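Local coordinates for protein malate dehydrogenase (Pyrococcus horikoshii, PDB 1V9N) that catalyses the NAD(+)-dependent oxidation of (S)-malate to oxaloacetate, working as a homodimer of the LDH2/MDH2 oxidoreductase family, at residues N10-L19 with L334-L345; M105-G116 with F282-F290. All coordinates share one frame; numbering follows the deposited sequence.

Contact 1 of 2, residues N10-L19 with L334-L345; sequences NYIRVPKDRL and LKLGIPIYRKVL
Tyr341 meets the ring of Tyr11 over one face, its edge leading, in an edge-to-face pair whose planes stand 62° apart with centroids separated by 5.3 Å. CD1 of Tyr341 comes to 3.6 Å from CE1 of Tyr11, while CA of Tyr341 makes a CH-pi contact over the same ring, 4.0 Å from its centroid. The carbonyl of Pro339 lies at the edge of the Tyr11 ring. The CG methylene of Arg342 sits over the centre of one face of the Tyr341 ring. On the guanidinium of Arg13, one face receives CB of Pro339, near its rim; a bend at chi2 (68°) turns this arginine back over the neighbouring strand, and its NH2 ends in a salt bridge to Glu3.

Tyr11, Arg13, Pro339 and Tyr341 share one face of a two-stranded antiparallel ribbon, 11-14 against 338-341. The hydrogen-bonded pairs Ile12-Ile340 and Val14-Ile338 each contribute two backbone bonds, Val14 N to Ile338 O being 2.7 Å long. On the other face, CD1 of Ile340 meets CD1 of Leu19 at 3.5 Å and CG2 of Val14 at 3.6 Å, and the side chains of Ile12 and Leu345 cross at about a right angle, CG1 of the first against CD2 of the second. Leu49 and Asp48 of helix 34-49 lie against Ile338 beyond.

The ribbon thus joins a segment near the N-terminus to one near the C-terminus, with an aromatic and charged face, where Tyr11 OH is also bonded to Glu53, backing onto a largely aliphatic one.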
# COMPACT_ATOMS: atom_id res chain seq x y z
N ASN A 10 31.02 -16.83 11.66
CA ASN A 10 30.20 -17.80 10.94
C ASN A 10 29.87 -17.38 9.51
O ASN A 10 29.00 -17.97 8.88
CB ASN A 10 28.89 -18.04 11.70
CG ASN A 10 29.11 -18.61 13.08
OD1 ASN A 10 29.70 -19.67 13.24
ND2 ASN A 10 28.63 -17.90 14.09
N TYR A 11 30.57 -16.37 9.01
CA TYR A 11 30.33 -15.89 7.65
C TYR A 11 31.60 -15.84 6.82
O TYR A 11 32.69 -15.61 7.35
CB TYR A 11 29.67 -14.51 7.67
CG TYR A 11 28.21 -14.52 8.08
CD1 TYR A 11 27.85 -14.79 9.40
CD2 TYR A 11 27.21 -14.27 7.15
CE1 TYR A 11 26.50 -14.81 9.78
CE2 TYR A 11 25.86 -14.30 7.52
CZ TYR A 11 25.52 -14.57 8.83
OH TYR A 11 24.19 -14.59 9.19
N ILE A 12 31.45 -16.04 5.52
CA ILE A 12 32.58 -16.02 4.60
C ILE A 12 32.35 -15.01 3.48
O ILE A 12 31.33 -15.06 2.79
CB ILE A 12 32.82 -17.41 3.96
CG1 ILE A 12 33.04 -18.47 5.04
CG2 ILE A 12 34.02 -17.35 3.02
CD1 ILE A 12 31.79 -18.87 5.79
N ARG A 13 33.30 -14.11 3.29
CA ARG A 13 33.19 -13.10 2.25
C ARG A 13 33.40 -13.76 0.89
O ARG A 13 34.39 -14.47 0.67
CB ARG A 13 34.24 -12.01 2.45
CG ARG A 13 33.67 -10.64 2.78
CD ARG A 13 33.01 -10.62 4.15
NE ARG A 13 32.35 -9.34 4.41
CZ ARG A 13 31.80 -9.01 5.57
NH1 ARG A 13 31.83 -9.86 6.59
NH2 ARG A 13 31.21 -7.84 5.71
N VAL A 14 32.46 -13.54 -0.02
CA VAL A 14 32.55 -14.11 -1.36
C VAL A 14 32.44 -12.99 -2.38
O VAL A 14 31.47 -12.23 -2.38
CB VAL A 14 31.41 -15.12 -1.62
CG1 VAL A 14 31.53 -15.69 -3.02
CG2 VAL A 14 31.45 -16.24 -0.58
N PRO A 15 33.44 -12.86 -3.26
CA PRO A 15 33.41 -11.81 -4.28
C PRO A 15 32.09 -11.82 -5.05
O PRO A 15 31.70 -12.85 -5.60
CB PRO A 15 34.60 -12.17 -5.17
CG PRO A 15 35.57 -12.74 -4.18
CD PRO A 15 34.68 -13.64 -3.35
N LYS A 16 31.42 -10.68 -5.07
CA LYS A 16 30.14 -10.54 -5.76
C LYS A 16 30.16 -11.25 -7.11
O LYS A 16 29.29 -12.07 -7.41
CB LYS A 16 29.81 -9.05 -5.93
CG LYS A 16 28.46 -8.75 -6.56
CD LYS A 16 28.51 -8.85 -8.07
CE LYS A 16 27.17 -8.49 -8.68
NZ LYS A 16 27.18 -8.59 -10.16
N ASP A 17 31.17 -10.93 -7.92
CA ASP A 17 31.32 -11.50 -9.25
C ASP A 17 31.46 -13.02 -9.21
O ASP A 17 31.09 -13.72 -10.16
CB ASP A 17 32.55 -10.90 -9.92
CG ASP A 17 32.52 -9.38 -9.93
OD1 ASP A 17 31.69 -8.81 -10.68
OD2 ASP A 17 33.30 -8.76 -9.17
N ARG A 18 31.98 -13.54 -8.10
CA ARG A 18 32.17 -14.97 -7.93
C ARG A 18 30.85 -15.66 -7.63
O ARG A 18 30.55 -16.72 -8.18
CB ARG A 18 33.16 -15.22 -6.79
CG ARG A 18 33.48 -16.69 -6.53
CD ARG A 18 34.83 -16.80 -5.86
NE ARG A 18 35.88 -16.26 -6.72
CZ ARG A 18 37.13 -16.02 -6.34
NH1 ARG A 18 37.50 -16.27 -5.09
NH2 ARG A 18 38.01 -15.53 -7.20
N LEU A 19 30.06 -15.06 -6.75
CA LEU A 19 28.76 -15.62 -6.39
C LEU A 19 27.87 -15.63 -7.63
O LEU A 19 27.17 -16.60 -7.89
CB LEU A 19 28.11 -14.78 -5.29
CG LEU A 19 26.80 -15.32 -4.71
CD1 LEU A 19 27.04 -16.69 -4.09
CD2 LEU A 19 26.27 -14.35 -3.66
N LEU A 334 30.35 -4.74 -2.13
CA LEU A 334 30.88 -4.77 -3.49
C LEU A 334 32.41 -4.70 -3.50
O LEU A 334 33.06 -5.24 -4.40
CB LEU A 334 30.31 -3.62 -4.32
CG LEU A 334 28.88 -3.82 -4.83
CD1 LEU A 334 28.40 -2.57 -5.55
CD2 LEU A 334 28.86 -5.02 -5.77
N LYS A 335 32.98 -4.05 -2.49
CA LYS A 335 34.43 -3.94 -2.41
C LYS A 335 34.98 -4.73 -1.23
O LYS A 335 36.18 -4.97 -1.13
CB LYS A 335 34.85 -2.46 -2.30
CG LYS A 335 34.11 -1.65 -1.26
CD LYS A 335 34.40 -0.16 -1.43
CE LYS A 335 33.53 0.70 -0.53
NZ LYS A 335 33.69 2.16 -0.83
N LEU A 336 34.08 -5.15 -0.34
CA LEU A 336 34.46 -5.92 0.83
C LEU A 336 34.05 -7.38 0.62
O LEU A 336 34.58 -8.29 1.27
CB LEU A 336 33.76 -5.34 2.06
CG LEU A 336 34.34 -5.61 3.45
CD1 LEU A 336 33.66 -4.70 4.47
CD2 LEU A 336 34.16 -7.07 3.83
N GLY A 337 33.12 -7.60 -0.30
CA GLY A 337 32.66 -8.95 -0.58
C GLY A 337 31.34 -9.28 0.09
O GLY A 337 31.00 -8.69 1.11
N ILE A 338 30.60 -10.22 -0.49
CA ILE A 338 29.31 -10.62 0.06
C ILE A 338 29.46 -11.70 1.13
O ILE A 338 29.98 -12.77 0.86
CB ILE A 338 28.38 -11.18 -1.04
CG1 ILE A 338 28.21 -10.14 -2.15
CG2 ILE A 338 27.04 -11.57 -0.44
CD1 ILE A 338 27.43 -10.65 -3.35
N PRO A 339 29.00 -11.42 2.35
CA PRO A 339 29.10 -12.38 3.45
C PRO A 339 28.04 -13.47 3.37
O PRO A 339 26.84 -13.19 3.41
CB PRO A 339 28.92 -11.50 4.69
CG PRO A 339 27.95 -10.48 4.20
CD PRO A 339 28.50 -10.12 2.84
N ILE A 340 28.49 -14.72 3.25
CA ILE A 340 27.58 -15.85 3.17
C ILE A 340 27.78 -16.75 4.38
O ILE A 340 28.90 -17.17 4.68
CB ILE A 340 27.83 -16.68 1.89
CG1 ILE A 340 27.62 -15.80 0.66
CG2 ILE A 340 26.90 -17.88 1.85
CD1 ILE A 340 27.84 -16.52 -0.66
N TYR A 341 26.69 -17.04 5.08
CA TYR A 341 26.73 -17.88 6.27
C TYR A 341 27.50 -19.17 6.00
O TYR A 341 27.69 -19.57 4.84
CB TYR A 341 25.29 -18.20 6.71
CG TYR A 341 25.18 -18.86 8.06
CD1 TYR A 341 25.71 -18.26 9.20
CD2 TYR A 341 24.51 -20.08 8.21
CE1 TYR A 341 25.57 -18.85 10.46
CE2 TYR A 341 24.37 -20.67 9.46
CZ TYR A 341 24.90 -20.05 10.58
OH TYR A 341 24.75 -20.64 11.81
N ARG A 342 27.96 -19.82 7.06
CA ARG A 342 28.73 -21.06 6.95
C ARG A 342 27.92 -22.22 6.39
O ARG A 342 28.28 -22.79 5.36
CB ARG A 342 29.30 -21.45 8.32
CG ARG A 342 28.29 -21.40 9.46
CD ARG A 342 28.87 -21.93 10.78
NE ARG A 342 28.90 -23.39 10.84
CZ ARG A 342 29.79 -24.16 10.22
NH1 ARG A 342 30.75 -23.62 9.48
NH2 ARG A 342 29.71 -25.48 10.33
N LYS A 343 26.82 -22.56 7.05
CA LYS A 343 25.97 -23.66 6.62
C LYS A 343 25.42 -23.47 5.21
O LYS A 343 25.21 -24.45 4.48
CB LYS A 343 24.81 -23.85 7.60
CG LYS A 343 25.23 -24.35 8.97
CD LYS A 343 24.02 -24.57 9.87
CE LYS A 343 24.43 -25.13 11.22
NZ LYS A 343 23.25 -25.36 12.11
N VAL A 344 25.17 -22.23 4.83
CA VAL A 344 24.64 -21.93 3.50
C VAL A 344 25.71 -22.20 2.45
O VAL A 344 25.42 -22.75 1.38
CB VAL A 344 24.18 -20.46 3.39
CG1 VAL A 344 23.77 -20.14 1.96
CG2 VAL A 344 23.01 -20.23 4.33
N LEU A 345 26.94 -21.80 2.75
CA LEU A 345 28.06 -22.00 1.83
C LEU A 345 28.28 -23.49 1.59
O LEU A 345 28.61 -23.90 0.47
CB LEU A 345 29.33 -21.38 2.41
CG LEU A 345 30.55 -21.36 1.49
CD1 LEU A 345 30.26 -20.55 0.24
CD2 LEU A 345 31.74 -20.77 2.24

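Contact 2 of 2, residues M105-G116 with F282-F290; sequences MKLAIKKAKDTG and FMVIDIEHF
Val284 is gripped by helix 105-115 through both its methyls. CG2 lies 3.4 Å from SE of the selenomethionine Met105 and also touches CB of Ala108, while CG1 meets CB of Ala112 at 3.5 Å. With CG1 anti to the backbone N (chi1 -179°), the two branches spread along the helix, one for each alanine. Bends at chi2 and chi3 carry the CE methyl of Met105 to the edge of the Phe282 ring, 3.9 Å from CD1.

Where the helix ends, the contact becomes polar. Gly116, in a positive-phi conformation, turns its carbonyl to Asp286 and accepts a nearly straight bond from its N (2.8 Å, 168°). CA of Gly116 lies over the centre of one face of the His289 imidazole, a CH-pi contact 3.5 Å from the centroid, and Lys113 O lies at the ring's edge, near its plane, 3.2 Å from His289 CE1.

The helix packs on the sheet at 28° to strand 282-285, their axes 7.5 Å apart. Strand 87-91, helix 97-115 and strand 117-125 form a beta-alpha-beta crossover, its two strands adjacent and parallel; Gly116 leads into the second of them, and strand 278-285 runs antiparallel on the far side of 117-125.

In turn, ND1 of His289 bonds OD2 of Asp286, at a modelled length too short to be taken literally. An alanine in place of His289 would probably leave that carboxylate without its mate and open a gap over Gly116 CA. Thr115 OG1 bonds back to Lys111 O and outward to Ser86. Further out, Phe290 meets Tyr87 of the second subunit.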
# COMPACT_ATOMS: atom_id res chain seq x y z
N MSE A 105 7.85 -6.65 -16.39
CA MSE A 105 8.21 -5.28 -16.04
C MSE A 105 8.74 -4.52 -17.25
O MSE A 105 8.47 -3.33 -17.40
CB MSE A 105 9.25 -5.26 -14.91
CG MSE A 105 9.64 -3.85 -14.46
SE MSE A 105 8.12 -2.69 -14.03
CE MSE A 105 8.01 -3.00 -12.13
N LYS A 106 9.49 -5.20 -18.12
CA LYS A 106 10.00 -4.57 -19.33
C LYS A 106 8.82 -4.09 -20.18
O LYS A 106 8.86 -3.01 -20.76
CB LYS A 106 10.84 -5.56 -20.15
CG LYS A 106 12.27 -5.75 -19.67
CD LYS A 106 13.08 -4.47 -19.85
CE LYS A 106 14.52 -4.64 -19.39
NZ LYS A 106 15.35 -3.42 -19.65
N LEU A 107 7.77 -4.90 -20.25
CA LEU A 107 6.58 -4.53 -21.03
C LEU A 107 5.85 -3.35 -20.39
O LEU A 107 5.36 -2.47 -21.09
CB LEU A 107 5.63 -5.73 -21.16
CG LEU A 107 4.32 -5.46 -21.91
CD1 LEU A 107 4.63 -5.08 -23.36
CD2 LEU A 107 3.44 -6.70 -21.85
N ALA A 108 5.76 -3.35 -19.06
CA ALA A 108 5.09 -2.25 -18.36
C ALA A 108 5.85 -0.94 -18.63
O ALA A 108 5.23 0.10 -18.86
CB ALA A 108 5.04 -2.54 -16.86
N ILE A 109 7.17 -0.99 -18.58
CA ILE A 109 8.00 0.19 -18.83
C ILE A 109 7.78 0.70 -20.25
O ILE A 109 7.67 1.90 -20.48
CB ILE A 109 9.50 -0.15 -18.60
CG1 ILE A 109 9.76 -0.32 -17.10
CG2 ILE A 109 10.40 0.95 -19.18
CD1 ILE A 109 11.11 -0.95 -16.76
N LYS A 110 7.70 -0.23 -21.21
CA LYS A 110 7.49 0.15 -22.61
C LYS A 110 6.14 0.85 -22.79
O LYS A 110 6.05 1.88 -23.46
CB LYS A 110 7.54 -1.09 -23.51
CG LYS A 110 7.39 -0.78 -24.99
CD LYS A 110 7.55 -2.03 -25.84
CE LYS A 110 7.63 -1.70 -27.32
NZ LYS A 110 7.97 -2.90 -28.15
N LYS A 111 5.10 0.30 -22.18
CA LYS A 111 3.78 0.90 -22.29
C LYS A 111 3.72 2.28 -21.63
O LYS A 111 3.11 3.20 -22.17
CB LYS A 111 2.73 -0.04 -21.69
CG LYS A 111 2.49 -1.30 -22.55
CD LYS A 111 1.40 -2.20 -21.97
CE LYS A 111 1.14 -3.41 -22.86
NZ LYS A 111 0.56 -3.04 -24.19
N ALA A 112 4.35 2.43 -20.48
CA ALA A 112 4.37 3.70 -19.77
C ALA A 112 5.10 4.74 -20.63
O ALA A 112 4.64 5.88 -20.80
CB ALA A 112 5.09 3.54 -18.42
N LYS A 113 6.23 4.34 -21.17
CA LYS A 113 7.03 5.21 -22.01
C LYS A 113 6.18 5.76 -23.16
O LYS A 113 6.23 6.95 -23.47
CB LYS A 113 8.22 4.42 -22.56
CG LYS A 113 9.19 5.20 -23.44
CD LYS A 113 10.46 4.40 -23.64
CE LYS A 113 11.10 4.06 -22.29
NZ LYS A 113 12.23 3.09 -22.37
N ASP A 114 5.37 4.89 -23.76
CA ASP A 114 4.54 5.28 -24.89
C ASP A 114 3.20 5.94 -24.58
O ASP A 114 2.69 6.71 -25.39
CB ASP A 114 4.28 4.06 -25.78
CG ASP A 114 5.57 3.37 -26.20
OD1 ASP A 114 6.62 4.04 -26.21
OD2 ASP A 114 5.52 2.16 -26.52
N THR A 115 2.64 5.65 -23.41
CA THR A 115 1.33 6.20 -23.06
C THR A 115 1.29 6.96 -21.73
O THR A 115 0.32 7.65 -21.44
CB THR A 115 0.29 5.07 -22.95
OG1 THR A 115 0.57 4.29 -21.78
CG2 THR A 115 0.36 4.17 -24.18
N GLY A 116 2.35 6.81 -20.94
CA GLY A 116 2.38 7.48 -19.65
C GLY A 116 2.16 6.47 -18.52
O GLY A 116 2.71 6.63 -17.44
N PHE A 282 2.58 -5.47 -11.66
CA PHE A 282 3.62 -4.51 -12.03
C PHE A 282 2.95 -3.25 -12.54
O PHE A 282 2.00 -3.30 -13.32
CB PHE A 282 4.52 -5.09 -13.14
CG PHE A 282 5.14 -6.41 -12.79
CD1 PHE A 282 6.26 -6.48 -11.97
CD2 PHE A 282 4.58 -7.60 -13.25
CE1 PHE A 282 6.81 -7.71 -11.62
CE2 PHE A 282 5.12 -8.84 -12.91
CZ PHE A 282 6.24 -8.89 -12.08
N MSE A 283 3.43 -2.10 -12.07
CA MSE A 283 2.86 -0.84 -12.49
C MSE A 283 3.96 0.19 -12.66
O MSE A 283 4.82 0.36 -11.79
CB MSE A 283 1.85 -0.34 -11.47
CG MSE A 283 1.19 0.96 -11.85
SE MSE A 283 0.00 1.53 -10.47
CE MSE A 283 0.65 3.33 -10.19
N VAL A 284 3.93 0.89 -13.79
CA VAL A 284 4.92 1.91 -14.08
C VAL A 284 4.23 3.21 -14.45
O VAL A 284 3.25 3.22 -15.19
CB VAL A 284 5.83 1.49 -15.26
CG1 VAL A 284 6.88 2.57 -15.54
CG2 VAL A 284 6.49 0.17 -14.95
N ILE A 285 4.75 4.30 -13.91
CA ILE A 285 4.21 5.61 -14.22
C ILE A 285 5.36 6.39 -14.84
O ILE A 285 6.40 6.58 -14.21
CB ILE A 285 3.71 6.34 -12.96
CG1 ILE A 285 2.53 5.58 -12.33
CG2 ILE A 285 3.28 7.76 -13.32
CD1 ILE A 285 1.99 6.22 -11.05
N ASP A 286 5.19 6.82 -16.09
CA ASP A 286 6.24 7.60 -16.74
C ASP A 286 6.14 9.03 -16.22
O ASP A 286 5.31 9.81 -16.68
CB ASP A 286 6.08 7.57 -18.26
CG ASP A 286 7.17 8.37 -18.97
OD1 ASP A 286 8.36 8.22 -18.61
OD2 ASP A 286 6.84 9.14 -19.89
N ILE A 287 6.98 9.35 -15.26
CA ILE A 287 6.99 10.67 -14.65
C ILE A 287 6.91 11.83 -15.64
O ILE A 287 6.14 12.76 -15.44
CB ILE A 287 8.25 10.82 -13.77
CG1 ILE A 287 8.16 9.85 -12.58
CG2 ILE A 287 8.38 12.27 -13.28
CD1 ILE A 287 9.47 9.68 -11.83
N GLU A 288 7.69 11.76 -16.72
CA GLU A 288 7.73 12.81 -17.74
C GLU A 288 6.36 13.21 -18.31
O GLU A 288 6.14 14.37 -18.65
CB GLU A 288 8.67 12.39 -18.88
CG GLU A 288 9.00 13.47 -19.91
CD GLU A 288 9.85 14.61 -19.37
OE1 GLU A 288 10.42 14.47 -18.26
OE2 GLU A 288 9.97 15.64 -20.05
N HIS A 289 5.45 12.24 -18.41
CA HIS A 289 4.11 12.51 -18.92
C HIS A 289 3.31 13.39 -17.95
O HIS A 289 2.29 13.97 -18.33
CB HIS A 289 3.34 11.21 -19.15
CG HIS A 289 3.59 10.57 -20.48
ND1 HIS A 289 4.69 9.78 -20.74
CD2 HIS A 289 2.87 10.60 -21.63
CE1 HIS A 289 4.64 9.35 -21.99
NE2 HIS A 289 3.54 9.84 -22.55
N PHE A 290 3.78 13.48 -16.71
CA PHE A 290 3.10 14.27 -15.69
C PHE A 290 3.81 15.60 -15.44
O PHE A 290 3.21 16.66 -15.59
CB PHE A 290 3.00 13.47 -14.39
CG PHE A 290 1.99 12.37 -14.44
CD1 PHE A 290 0.72 12.55 -13.91
CD2 PHE A 290 2.29 11.16 -15.05
CE1 PHE A 290 -0.23 11.54 -13.97
CE2 PHE A 290 1.35 10.14 -15.11
CZ PHE A 290 0.08 10.33 -14.57

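In the fold
Contact 1 and contact 2 do not touch: their centres are 36 Å apart and their nearest atoms about 16 Å apart. Each centre lies about 20 Å from that of the chain. Contact 1 brings together segments 315 residues apart, and both segments of contact 2 fall in the sequence between them. Neither the side chain of Phe282 in contact 2, about 10 Å from a bound NADPH, nor that of Leu334 in contact 1, about 14 Å from one, is close enough to touch the cofactor. Contact 2 also reaches the second subunit, whereas no other chain of the dimer touches contact 1.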